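Germination protein YpeB (Bacillus megaterium QM B1551, PDB 5BOI) takes part in the germination of Bacillus spores, and its C-terminal part, the PepSY-containing region, probably has an inhibitory role. Local coordinates at residues V44-I49 against Y59-Q64; H99-L104 against F149-F154; G116-V121 against M137-E142; K26-I31 against T50-N55. All blocks are in the same frame, centred on the assembly; numbering follows the deposited sequence.

In the fold
All four contacts lie in the part of the chain assigned to the first two PepSY domains. Contacts 1 and 3 are antiparallel strand pairs. Contact 1 has one buried and one partly exposed face, and contact 3 is largely buried. Contact 2 is a buried aromatic cluster with no hydrogen bond across it. Contact 4 lies at the surface, about 27 Å from its centre to that of the chain, and is mainly backbone and hydroxyl chemistry. Contacts 1 and 4 share strand 44-50: contact 1 pairs it with 57-63, contact 4 its last residue with 30-35. Ile49 packs on Ile31. Contacts 2 and 3 meet through Leu104, which lies against Phe120 and Val121.

Contact 1 of 4, residues V44-I49 against Y59-Q64; sequences VYSLTI and YMDITQ
Ser46 OG donates a hydrogen bond of 2.7 Å to Asp61 OD1 and meets it nearly along the carboxylate C-O bond. The two residues are a non-hydrogen-bonded pair of the antiparallel beta hairpin formed by strands 44-50 and 57-63. The same OD1 atom lies 3.4 Å from Val44 CG1. With chi1 at 167°, this methyl stands on its own carbonyl side and comes beside the carboxylate. Val44 and Asp61 cross at about a right angle. Further along this face, the Thr48 side chain runs beside the Tyr59 ring, pointing the same way.

Two hydrogen-bonded pairs join the backbones. Tyr45 N gives a bond of 2.8 Å to Ile62 O, and Leu47 N gives one of 2.8 Å to Met60 O. Bonds from Ile62 N to Tyr45 O and from Met60 N to Leu47 O complete them. On the face of Leu47 and Met60, the helix 12-22 packs through Ala19 and Phe22. Ile49 CD1 adds a contact of 4.2 Å to Met60 CB.

Tyr45 OH bonds to Val10 O, and Gln64 OE1 bonds to Ser36 OG. Gln64 CG makes a CH-pi contact over one face of the Tyr45 ring, 3.7 Å from its centroid.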
# COMPACT_ATOMS: atom_id res chain seq x y z
N VAL A 44 -0.19 -18.65 -8.97
CA VAL A 44 -1.28 -17.70 -8.75
C VAL A 44 -2.54 -18.12 -9.51
O VAL A 44 -2.46 -18.69 -10.61
CB VAL A 44 -0.84 -16.27 -9.19
CG1 VAL A 44 -2.03 -15.32 -9.27
CG2 VAL A 44 0.22 -15.72 -8.25
N TYR A 45 -3.71 -17.87 -8.92
CA TYR A 45 -4.98 -18.00 -9.62
C TYR A 45 -5.46 -16.66 -10.15
O TYR A 45 -5.73 -15.74 -9.38
CB TYR A 45 -6.06 -18.59 -8.71
CG TYR A 45 -5.78 -20.00 -8.26
CD1 TYR A 45 -6.05 -21.07 -9.11
CD2 TYR A 45 -5.30 -20.28 -6.99
CE1 TYR A 45 -5.80 -22.37 -8.72
CE2 TYR A 45 -5.07 -21.58 -6.58
CZ TYR A 45 -5.32 -22.62 -7.45
OH TYR A 45 -5.08 -23.92 -7.07
N SER A 46 -5.57 -16.54 -11.47
CA SER A 46 -6.06 -15.31 -12.10
C SER A 46 -7.57 -15.39 -12.31
O SER A 46 -8.05 -16.21 -13.09
CB SER A 46 -5.36 -15.06 -13.43
OG SER A 46 -4.11 -14.42 -13.25
N LEU A 47 -8.30 -14.51 -11.64
CA LEU A 47 -9.76 -14.52 -11.71
C LEU A 47 -10.28 -13.35 -12.52
O LEU A 47 -9.73 -12.24 -12.46
CB LEU A 47 -10.37 -14.49 -10.31
CG LEU A 47 -10.31 -15.74 -9.44
CD1 LEU A 47 -8.87 -16.15 -9.12
CD2 LEU A 47 -11.07 -15.50 -8.15
N THR A 48 -11.33 -13.61 -13.30
CA THR A 48 -12.05 -12.56 -14.00
C THR A 48 -13.51 -12.61 -13.58
O THR A 48 -14.28 -13.44 -14.05
CB THR A 48 -11.95 -12.70 -15.54
OG1 THR A 48 -10.58 -12.71 -15.94
CG2 THR A 48 -12.66 -11.54 -16.22
N ILE A 49 -13.89 -11.71 -12.67
CA ILE A 49 -15.24 -11.68 -12.14
C ILE A 49 -16.12 -10.72 -12.94
O ILE A 49 -15.77 -9.55 -13.13
CB ILE A 49 -15.24 -11.26 -10.66
CG1 ILE A 49 -14.41 -12.24 -9.84
CG2 ILE A 49 -16.66 -11.18 -10.12
CD1 ILE A 49 -13.26 -11.59 -9.11
N TYR A 59 -10.61 -8.07 -12.08
CA TYR A 59 -9.52 -9.03 -12.17
C TYR A 59 -8.87 -9.17 -10.81
O TYR A 59 -8.53 -8.17 -10.17
CB TYR A 59 -8.51 -8.60 -13.23
CG TYR A 59 -9.15 -8.23 -14.55
CD1 TYR A 59 -9.65 -6.95 -14.77
CD2 TYR A 59 -9.29 -9.17 -15.56
CE1 TYR A 59 -10.25 -6.60 -15.97
CE2 TYR A 59 -9.88 -8.83 -16.76
CZ TYR A 59 -10.36 -7.55 -16.96
OH TYR A 59 -10.96 -7.22 -18.16
N MET A 60 -8.69 -10.40 -10.37
CA MET A 60 -8.13 -10.63 -9.05
C MET A 60 -7.15 -11.77 -9.07
O MET A 60 -7.41 -12.84 -9.63
CB MET A 60 -9.24 -10.92 -8.05
CG MET A 60 -8.70 -11.14 -6.65
SD MET A 60 -9.98 -11.09 -5.37
CE MET A 60 -8.97 -11.12 -3.89
N ASP A 61 -6.01 -11.55 -8.43
CA ASP A 61 -5.01 -12.60 -8.31
C ASP A 61 -4.88 -13.03 -6.85
O ASP A 61 -4.85 -12.21 -5.93
CB ASP A 61 -3.67 -12.13 -8.87
CG ASP A 61 -3.71 -11.94 -10.38
OD1 ASP A 61 -3.52 -12.94 -11.10
OD2 ASP A 61 -3.93 -10.80 -10.85
N ILE A 62 -4.84 -14.34 -6.66
CA ILE A 62 -4.70 -14.93 -5.34
C ILE A 62 -3.60 -15.97 -5.39
O ILE A 62 -3.42 -16.65 -6.40
CB ILE A 62 -6.02 -15.57 -4.85
CG1 ILE A 62 -7.19 -14.61 -5.08
CG2 ILE A 62 -5.92 -16.01 -3.40
CD1 ILE A 62 -8.47 -15.02 -4.39
N THR A 63 -2.84 -16.08 -4.31
CA THR A 63 -1.72 -17.02 -4.28
C THR A 63 -2.26 -18.44 -4.21
O THR A 63 -3.15 -18.75 -3.41
CB THR A 63 -0.80 -16.74 -3.08
OG1 THR A 63 -1.56 -16.75 -1.87
CG2 THR A 63 -0.15 -15.38 -3.23
N GLN A 64 -1.73 -19.31 -5.08
CA GLN A 64 -2.11 -20.71 -5.07
C GLN A 64 -1.82 -21.29 -3.68
O GLN A 64 -2.56 -22.13 -3.17
CB GLN A 64 -1.37 -21.49 -6.16
CG GLN A 64 -1.89 -21.25 -7.57
CD GLN A 64 -1.24 -22.16 -8.60
OE1 GLN A 64 -0.74 -21.69 -9.63
NE2 GLN A 64 -1.26 -23.46 -8.33

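Contact 2 of 4, residues H99-L104 against F149-F154; sequences HRFESL and FSAKDF
The Phe101 ring receives the edge of Phe149 on one face and has Phe154 CE2 at its own edge. Phe101 and Phe149 form an offset edge-to-face pair. Their planes are 64° apart, and their centroids lie 5.2 Å from each other. The two side chains come from opposite directions, and Phe101 CZ reaches within 3.5 Å of Phe149 CZ. Phe154 instead slides past Phe101 in the opposite direction, with its CE2 atom 4.0 Å from Phe101 CD1. Over one face of the Phe154 ring lies a methyl of Leu104, whose CD2 is 4.1 Å from Phe154 CE1. Ala151 CB approaches Phe101 obliquely, 3.9 Å from its CE1.

With chi1 at 180° the Phe154 ring extends away from its own backbone N, and this carries it from helix 152-156 across to the loop 99-104. Ala151 is the N-cap residue of that short helix. Its methyl packs at the point where strand 146-150 gives way to the helix.

Leu96 of helix 85-98 touches Phe101, Leu104 and Phe149. Val135 of strand 134-140 touches Leu104, Phe149 and Phe154. Phe22 makes a further edge-to-face pair with Phe149.

The contact thus joins the loop after helix 85-98 to the strand-helix junction as part of a hydrophobic core. No hydrogen bond crosses it, so cohesion probably rests on burial of apolar surface and dispersion, with a smaller electrostatic part from the edge-to-face pair.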
# COMPACT_ATOMS: atom_id res chain seq x y z
N HIS A 99 -9.72 -6.65 6.80
CA HIS A 99 -9.35 -7.79 5.97
C HIS A 99 -7.97 -8.35 6.30
O HIS A 99 -7.27 -8.83 5.40
CB HIS A 99 -9.44 -7.42 4.49
CG HIS A 99 -10.85 -7.22 4.02
ND1 HIS A 99 -11.54 -6.04 4.23
CD2 HIS A 99 -11.71 -8.06 3.42
CE1 HIS A 99 -12.76 -6.16 3.74
NE2 HIS A 99 -12.89 -7.38 3.24
N ARG A 100 -7.58 -8.26 7.57
CA ARG A 100 -6.39 -8.90 8.12
C ARG A 100 -5.06 -8.29 7.67
O ARG A 100 -4.02 -8.93 7.79
CB ARG A 100 -6.38 -10.40 7.80
CG ARG A 100 -7.32 -11.23 8.66
CD ARG A 100 -7.49 -12.64 8.10
NE ARG A 100 -6.35 -13.07 7.30
CZ ARG A 100 -6.37 -14.13 6.49
NH1 ARG A 100 -5.29 -14.45 5.79
NH2 ARG A 100 -7.47 -14.86 6.38
N PHE A 101 -5.11 -7.07 7.15
CA PHE A 101 -3.88 -6.33 6.87
C PHE A 101 -3.66 -5.36 8.00
O PHE A 101 -4.14 -4.22 7.95
CB PHE A 101 -3.96 -5.61 5.52
CG PHE A 101 -3.88 -6.54 4.35
CD1 PHE A 101 -2.66 -6.91 3.82
CD2 PHE A 101 -5.04 -7.06 3.78
CE1 PHE A 101 -2.58 -7.77 2.74
CE2 PHE A 101 -4.97 -7.92 2.70
CZ PHE A 101 -3.74 -8.28 2.18
N GLU A 102 -2.95 -5.82 9.02
CA GLU A 102 -2.71 -5.03 10.22
C GLU A 102 -1.29 -4.46 10.20
O GLU A 102 -0.43 -4.95 9.46
CB GLU A 102 -2.91 -5.87 11.48
CG GLU A 102 -4.07 -6.85 11.43
CD GLU A 102 -5.41 -6.16 11.30
OE1 GLU A 102 -5.55 -5.04 11.82
OE2 GLU A 102 -6.33 -6.75 10.68
N SER A 103 -1.07 -3.43 11.02
CA SER A 103 0.24 -2.80 11.21
C SER A 103 0.72 -2.07 9.96
O SER A 103 1.92 -2.03 9.68
CB SER A 103 1.29 -3.83 11.65
OG SER A 103 1.68 -4.64 10.56
N LEU A 104 -0.22 -1.48 9.24
CA LEU A 104 0.11 -0.60 8.11
C LEU A 104 -0.15 0.84 8.49
O LEU A 104 -1.02 1.12 9.32
CB LEU A 104 -0.70 -1.01 6.89
CG LEU A 104 -0.34 -2.37 6.29
CD1 LEU A 104 -1.40 -2.81 5.31
CD2 LEU A 104 1.00 -2.28 5.58
N PHE A 149 -6.27 -2.78 -5.73
CA PHE A 149 -5.53 -3.26 -4.55
C PHE A 149 -4.27 -4.00 -5.00
O PHE A 149 -4.30 -4.78 -5.95
CB PHE A 149 -6.43 -4.17 -3.70
CG PHE A 149 -5.73 -4.83 -2.53
CD1 PHE A 149 -5.59 -4.16 -1.32
CD2 PHE A 149 -5.25 -6.13 -2.63
CE1 PHE A 149 -4.96 -4.77 -0.24
CE2 PHE A 149 -4.62 -6.74 -1.55
CZ PHE A 149 -4.48 -6.06 -0.36
N SER A 150 -3.15 -3.76 -4.32
CA SER A 150 -1.97 -4.55 -4.59
C SER A 150 -1.17 -4.73 -3.32
O SER A 150 -0.70 -3.76 -2.74
CB SER A 150 -1.10 -3.90 -5.64
OG SER A 150 0.15 -4.58 -5.72
N ALA A 151 -1.02 -5.98 -2.89
CA ALA A 151 -0.17 -6.26 -1.74
C ALA A 151 1.08 -7.01 -2.17
O ALA A 151 1.68 -7.74 -1.37
CB ALA A 151 -0.93 -7.06 -0.69
N LYS A 152 1.48 -6.83 -3.42
CA LYS A 152 2.60 -7.60 -3.95
C LYS A 152 3.89 -7.27 -3.21
O LYS A 152 4.62 -8.18 -2.80
CB LYS A 152 2.75 -7.35 -5.46
CG LYS A 152 1.62 -7.99 -6.28
CD LYS A 152 1.73 -7.65 -7.77
CE LYS A 152 2.70 -8.57 -8.48
NZ LYS A 152 2.47 -8.60 -9.95
N ASP A 153 4.16 -5.98 -3.01
CA ASP A 153 5.36 -5.56 -2.29
C ASP A 153 5.35 -6.05 -0.85
O ASP A 153 6.33 -6.62 -0.37
CB ASP A 153 5.49 -4.03 -2.32
CG ASP A 153 5.82 -3.50 -3.70
OD1 ASP A 153 6.47 -4.23 -4.48
OD2 ASP A 153 5.44 -2.35 -4.01
N PHE A 154 4.23 -5.85 -0.17
CA PHE A 154 4.08 -6.23 1.23
C PHE A 154 4.25 -7.73 1.45
O PHE A 154 4.94 -8.15 2.38
CB PHE A 154 2.71 -5.80 1.75
CG PHE A 154 2.45 -6.15 3.18
CD1 PHE A 154 3.19 -5.57 4.19
CD2 PHE A 154 1.43 -7.03 3.52
CE1 PHE A 154 2.94 -5.88 5.52
CE2 PHE A 154 1.17 -7.34 4.85
CZ PHE A 154 1.93 -6.77 5.85

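Contact 3 of 4, residues G116-V121 against M137-E142; sequences GVFTFV and MKMSLE
Gly116 and Met139 are joined by two backbone hydrogen bonds, as are Phe118 and Met137. Gly116 N reaches Met139 O at 2.9 Å, and Met139 N returns to Gly116 O at 2.8 Å. Phe118 N bonds to Met137 O at 2.8 Å with an N-H...O angle of 169°. This is antiparallel beta-sheet pairing between strands 115-123 and 134-140. Val117 and Lys138 are the non-hydrogen-bonded pair between them, and their side chains run side by side.

On the other face, Met137 SD makes an oblique Met-aromatic contact with Phe120, 4.0 Å from its CE1. With chi2 at -163° the Met137 chain stays extended as far as this sulfur. Gly116 presents only backbone here, and Leu141 CG lies 3.8 Å from Gly116 N. Met139 has two conformers. In one of them CG lies at the edge of the Phe118 ring, 3.5 Å from Phe118 CE2, so this contact is less certain.

At the end of the strand, Ser140 OG accepts a bond from Glu142 N in an ST turn. Helix 85-98 covers the aromatic face, with Met89 on Phe118 and Leu96 on Phe120. Strand 104-112 flanks 115-123, and strand 146-150 flanks 134-140.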
# COMPACT_ATOMS: atom_id res chain seq x y z
N GLY A 116 -9.50 7.86 -5.21
CA GLY A 116 -8.46 8.11 -4.22
C GLY A 116 -7.41 7.02 -4.39
O GLY A 116 -7.73 5.83 -4.47
N VAL A 117 -6.16 7.44 -4.46
CA VAL A 117 -5.05 6.51 -4.63
C VAL A 117 -4.18 6.62 -3.38
O VAL A 117 -3.72 7.71 -3.02
CB VAL A 117 -4.23 6.85 -5.90
CG1 VAL A 117 -3.08 5.87 -6.09
CG2 VAL A 117 -5.16 6.84 -7.12
N PHE A 118 -3.96 5.48 -2.74
CA PHE A 118 -3.26 5.45 -1.46
C PHE A 118 -2.15 4.42 -1.43
O PHE A 118 -2.28 3.34 -2.02
CB PHE A 118 -4.25 5.14 -0.34
CG PHE A 118 -5.41 6.06 -0.30
CD1 PHE A 118 -5.26 7.37 0.10
CD2 PHE A 118 -6.67 5.62 -0.68
CE1 PHE A 118 -6.33 8.23 0.13
CE2 PHE A 118 -7.76 6.48 -0.63
CZ PHE A 118 -7.58 7.79 -0.23
N THR A 119 -1.06 4.74 -0.73
CA THR A 119 -0.03 3.75 -0.43
C THR A 119 0.13 3.65 1.08
O THR A 119 0.20 4.68 1.76
CB THR A 119 1.33 4.09 -1.07
OG1 THR A 119 1.17 4.23 -2.49
CG2 THR A 119 2.35 2.99 -0.76
N PHE A 120 0.15 2.43 1.60
CA PHE A 120 0.34 2.18 3.02
C PHE A 120 1.64 1.40 3.16
O PHE A 120 2.00 0.67 2.23
CB PHE A 120 -0.81 1.34 3.60
CG PHE A 120 -2.12 2.07 3.64
CD1 PHE A 120 -2.89 2.23 2.49
CD2 PHE A 120 -2.58 2.62 4.83
CE1 PHE A 120 -4.11 2.90 2.53
CE2 PHE A 120 -3.80 3.30 4.86
CZ PHE A 120 -4.56 3.44 3.71
N VAL A 121 2.35 1.54 4.29
CA VAL A 121 3.57 0.78 4.49
C VAL A 121 3.58 0.08 5.85
O VAL A 121 2.92 0.50 6.80
CB VAL A 121 4.83 1.65 4.40
CG1 VAL A 121 4.96 2.27 3.00
CG2 VAL A 121 4.82 2.76 5.47
N MET A 137 -3.69 1.02 -2.78
CA MET A 137 -5.15 0.94 -2.84
C MET A 137 -5.70 2.05 -3.70
O MET A 137 -5.16 3.16 -3.70
CB MET A 137 -5.77 1.05 -1.47
CG MET A 137 -5.26 0.08 -0.46
SD MET A 137 -6.45 0.06 0.87
CE MET A 137 -7.90 -0.56 0.02
N LYS A 138 -6.79 1.76 -4.41
CA LYS A 138 -7.51 2.75 -5.18
C LYS A 138 -8.98 2.63 -4.78
O LYS A 138 -9.54 1.52 -4.74
CB LYS A 138 -7.33 2.54 -6.69
CG LYS A 138 -5.89 2.71 -7.16
CD LYS A 138 -5.72 2.32 -8.62
CE LYS A 138 -4.25 2.35 -9.01
NZ LYS A 138 -4.00 1.88 -10.40
N MET A 139 -9.58 3.77 -4.44
CA MET A 139 -10.95 3.81 -3.95
C MET A 139 -11.82 4.64 -4.88
O MET A 139 -11.37 5.64 -5.42
CB MET A 139 -11.01 4.42 -2.54
CG MET A 139 -9.99 3.90 -1.55
SD MET A 139 -10.24 2.18 -1.14
CE MET A 139 -11.73 2.29 -0.15
N SER A 140 -13.07 4.23 -5.06
CA SER A 140 -14.04 5.05 -5.78
C SER A 140 -14.44 6.23 -4.90
O SER A 140 -14.87 6.03 -3.78
CB SER A 140 -15.29 4.25 -6.14
OG SER A 140 -16.32 5.16 -6.54
N LEU A 141 -14.35 7.44 -5.41
CA LEU A 141 -14.90 8.57 -4.67
C LEU A 141 -16.42 8.75 -4.83
O LEU A 141 -16.99 9.69 -4.27
CB LEU A 141 -14.18 9.86 -5.05
CG LEU A 141 -12.67 9.86 -4.74
CD1 LEU A 141 -12.07 11.20 -5.09
CD2 LEU A 141 -12.37 9.51 -3.28
N GLU A 142 -17.07 7.86 -5.59
CA GLU A 142 -18.54 7.92 -5.74
C GLU A 142 -19.21 7.25 -4.55
O GLU A 142 -20.27 7.72 -4.08
CB GLU A 142 -19.00 7.24 -7.05
CG GLU A 142 -20.47 7.42 -7.39
CD GLU A 142 -20.77 7.09 -8.86
OE1 GLU A 142 -21.69 6.29 -9.12
OE2 GLU A 142 -20.08 7.63 -9.75

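Contact 4 of 4, residues K26-I31 against T50-N55; sequences KGNEQI and TDPKTN
Gln30 and Thr50 run at a slant to each other, with Thr50 OG1 3.6 Å from Gln30 CB. The threonine hydroxyl sits between its backbone N and carbonyl carbon (chi1 55°). From there it gives a weak hydrogen bond of 3.3 Å to Gln30 O. The same carbonyl oxygen receives the stronger bond from Thr50 N, at 3.0 Å with an N-H...O angle of 173°. Gln30 O is thus held mainly by the amide of Thr50, with the hydroxyl as a weak second donor. The return bond from Gln30 N to Thr50 O is long and weak, at 3.5 Å. The pairing is therefore uneven, tight on one side and slack on the other.

Pro52 meets Asn28 at about a right angle. Pro52 CB points toward segment 26-31, and Pro52 CG lies 3.4 Å from Asn28 O. This is a van der Waals contact beside a backbone carbonyl. Glu29 stands next to the threonine, with its CA 3.6 Å from Thr50 O. Its chain bends at chi2 (90°), and the carboxylate turns back on its own segment. There OE1 accepts a hydrogen bond from Gly27 N at 3.0 Å. The Glu29 side chain also packs on Ile49.

On the other segment, Asp51 OD1 accepts from Lys53 N at 2.8 Å, with the N-H above the carboxylate plane. This forms an Asx turn.

The Gln30-Thr50 pair is an antiparallel hydrogen-bonded bridge, where strand 30-35 begins and strand 44-50 ends. Strand 44-50 pairs in turn with 57-63, and that with 69-74, an antiparallel meander. The bridge lies at the end of the first strand pair, far from its connecting turn.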
# COMPACT_ATOMS: atom_id res chain seq x y z
N LYS A 26 -22.07 -10.49 -3.78
CA LYS A 26 -23.32 -11.00 -3.22
C LYS A 26 -23.72 -12.37 -3.77
O LYS A 26 -24.48 -13.10 -3.12
CB LYS A 26 -24.45 -9.99 -3.45
CG LYS A 26 -24.03 -8.54 -3.22
CD LYS A 26 -24.37 -7.65 -4.41
CE LYS A 26 -24.42 -6.19 -3.97
NZ LYS A 26 -25.20 -5.35 -4.91
N GLY A 27 -23.23 -12.73 -4.95
CA GLY A 27 -23.42 -14.09 -5.43
C GLY A 27 -23.96 -14.28 -6.84
O GLY A 27 -24.05 -15.42 -7.30
N ASN A 28 -24.33 -13.21 -7.52
CA ASN A 28 -24.82 -13.33 -8.89
C ASN A 28 -23.69 -13.23 -9.92
O ASN A 28 -23.92 -13.33 -11.12
CB ASN A 28 -25.90 -12.29 -9.19
CG ASN A 28 -25.44 -10.86 -8.92
OD1 ASN A 28 -24.28 -10.51 -9.12
ND2 ASN A 28 -26.37 -10.02 -8.47
N GLU A 29 -22.47 -13.04 -9.42
CA GLU A 29 -21.31 -12.85 -10.28
C GLU A 29 -20.73 -14.16 -10.79
O GLU A 29 -20.43 -15.06 -10.00
CB GLU A 29 -20.21 -12.07 -9.55
CG GLU A 29 -20.61 -10.68 -9.09
CD GLU A 29 -21.21 -10.67 -7.70
OE1 GLU A 29 -21.27 -11.75 -7.07
OE2 GLU A 29 -21.62 -9.59 -7.23
N GLN A 30 -20.57 -14.27 -12.10
CA GLN A 30 -19.83 -15.38 -12.68
C GLN A 30 -18.33 -15.11 -12.47
O GLN A 30 -17.88 -13.98 -12.62
CB GLN A 30 -20.15 -15.55 -14.17
CG GLN A 30 -19.09 -16.33 -14.94
CD GLN A 30 -18.98 -15.93 -16.40
OE1 GLN A 30 -19.98 -15.78 -17.10
NE2 GLN A 30 -17.74 -15.75 -16.87
N ILE A 31 -17.58 -16.15 -12.12
CA ILE A 31 -16.14 -16.00 -11.94
C ILE A 31 -15.34 -16.97 -12.82
O ILE A 31 -15.37 -18.18 -12.60
CB ILE A 31 -15.74 -16.20 -10.47
CG1 ILE A 31 -16.64 -15.37 -9.55
CG2 ILE A 31 -14.26 -15.88 -10.26
CD1 ILE A 31 -16.26 -15.45 -8.08
N THR A 50 -17.26 -11.20 -13.43
CA THR A 50 -18.11 -10.40 -14.28
C THR A 50 -19.46 -10.10 -13.62
O THR A 50 -20.15 -11.02 -13.19
CB THR A 50 -18.37 -11.10 -15.64
OG1 THR A 50 -18.89 -12.41 -15.40
CG2 THR A 50 -17.07 -11.23 -16.42
N ASP A 51 -19.81 -8.83 -13.53
CA ASP A 51 -21.16 -8.43 -13.17
C ASP A 51 -22.08 -8.89 -14.30
O ASP A 51 -21.71 -8.80 -15.47
CB ASP A 51 -21.23 -6.91 -12.96
CG ASP A 51 -22.56 -6.43 -12.38
OD1 ASP A 51 -23.55 -7.19 -12.39
OD2 ASP A 51 -22.62 -5.27 -11.92
N PRO A 52 -23.25 -9.46 -13.97
CA PRO A 52 -24.24 -9.70 -15.03
C PRO A 52 -25.04 -8.44 -15.39
O PRO A 52 -25.32 -8.23 -16.57
CB PRO A 52 -25.14 -10.78 -14.43
CG PRO A 52 -24.99 -10.63 -12.96
CD PRO A 52 -23.57 -10.21 -12.74
N LYS A 53 -25.40 -7.63 -14.39
CA LYS A 53 -26.22 -6.43 -14.58
C LYS A 53 -25.62 -5.49 -15.63
O LYS A 53 -26.18 -5.30 -16.71
CB LYS A 53 -26.41 -5.69 -13.26
CG LYS A 53 -27.23 -6.47 -12.25
CD LYS A 53 -27.16 -5.87 -10.85
CE LYS A 53 -28.36 -6.29 -10.02
NZ LYS A 53 -28.33 -5.69 -8.65
N THR A 54 -24.48 -4.89 -15.28
CA THR A 54 -23.61 -4.32 -16.29
C THR A 54 -22.63 -5.43 -16.60
O THR A 54 -22.62 -6.42 -15.89
CB THR A 54 -22.87 -3.07 -15.79
OG1 THR A 54 -21.90 -3.46 -14.81
CG2 THR A 54 -23.85 -2.11 -15.15
N ASN A 55 -21.82 -5.31 -17.64
CA ASN A 55 -20.80 -6.33 -17.85
C ASN A 55 -19.41 -5.82 -17.44
O ASN A 55 -18.41 -6.05 -18.13
CB ASN A 55 -20.80 -6.80 -19.31
CG ASN A 55 -21.89 -7.82 -19.58
OD1 ASN A 55 -22.56 -8.29 -18.66
ND2 ASN A 55 -22.07 -8.17 -20.85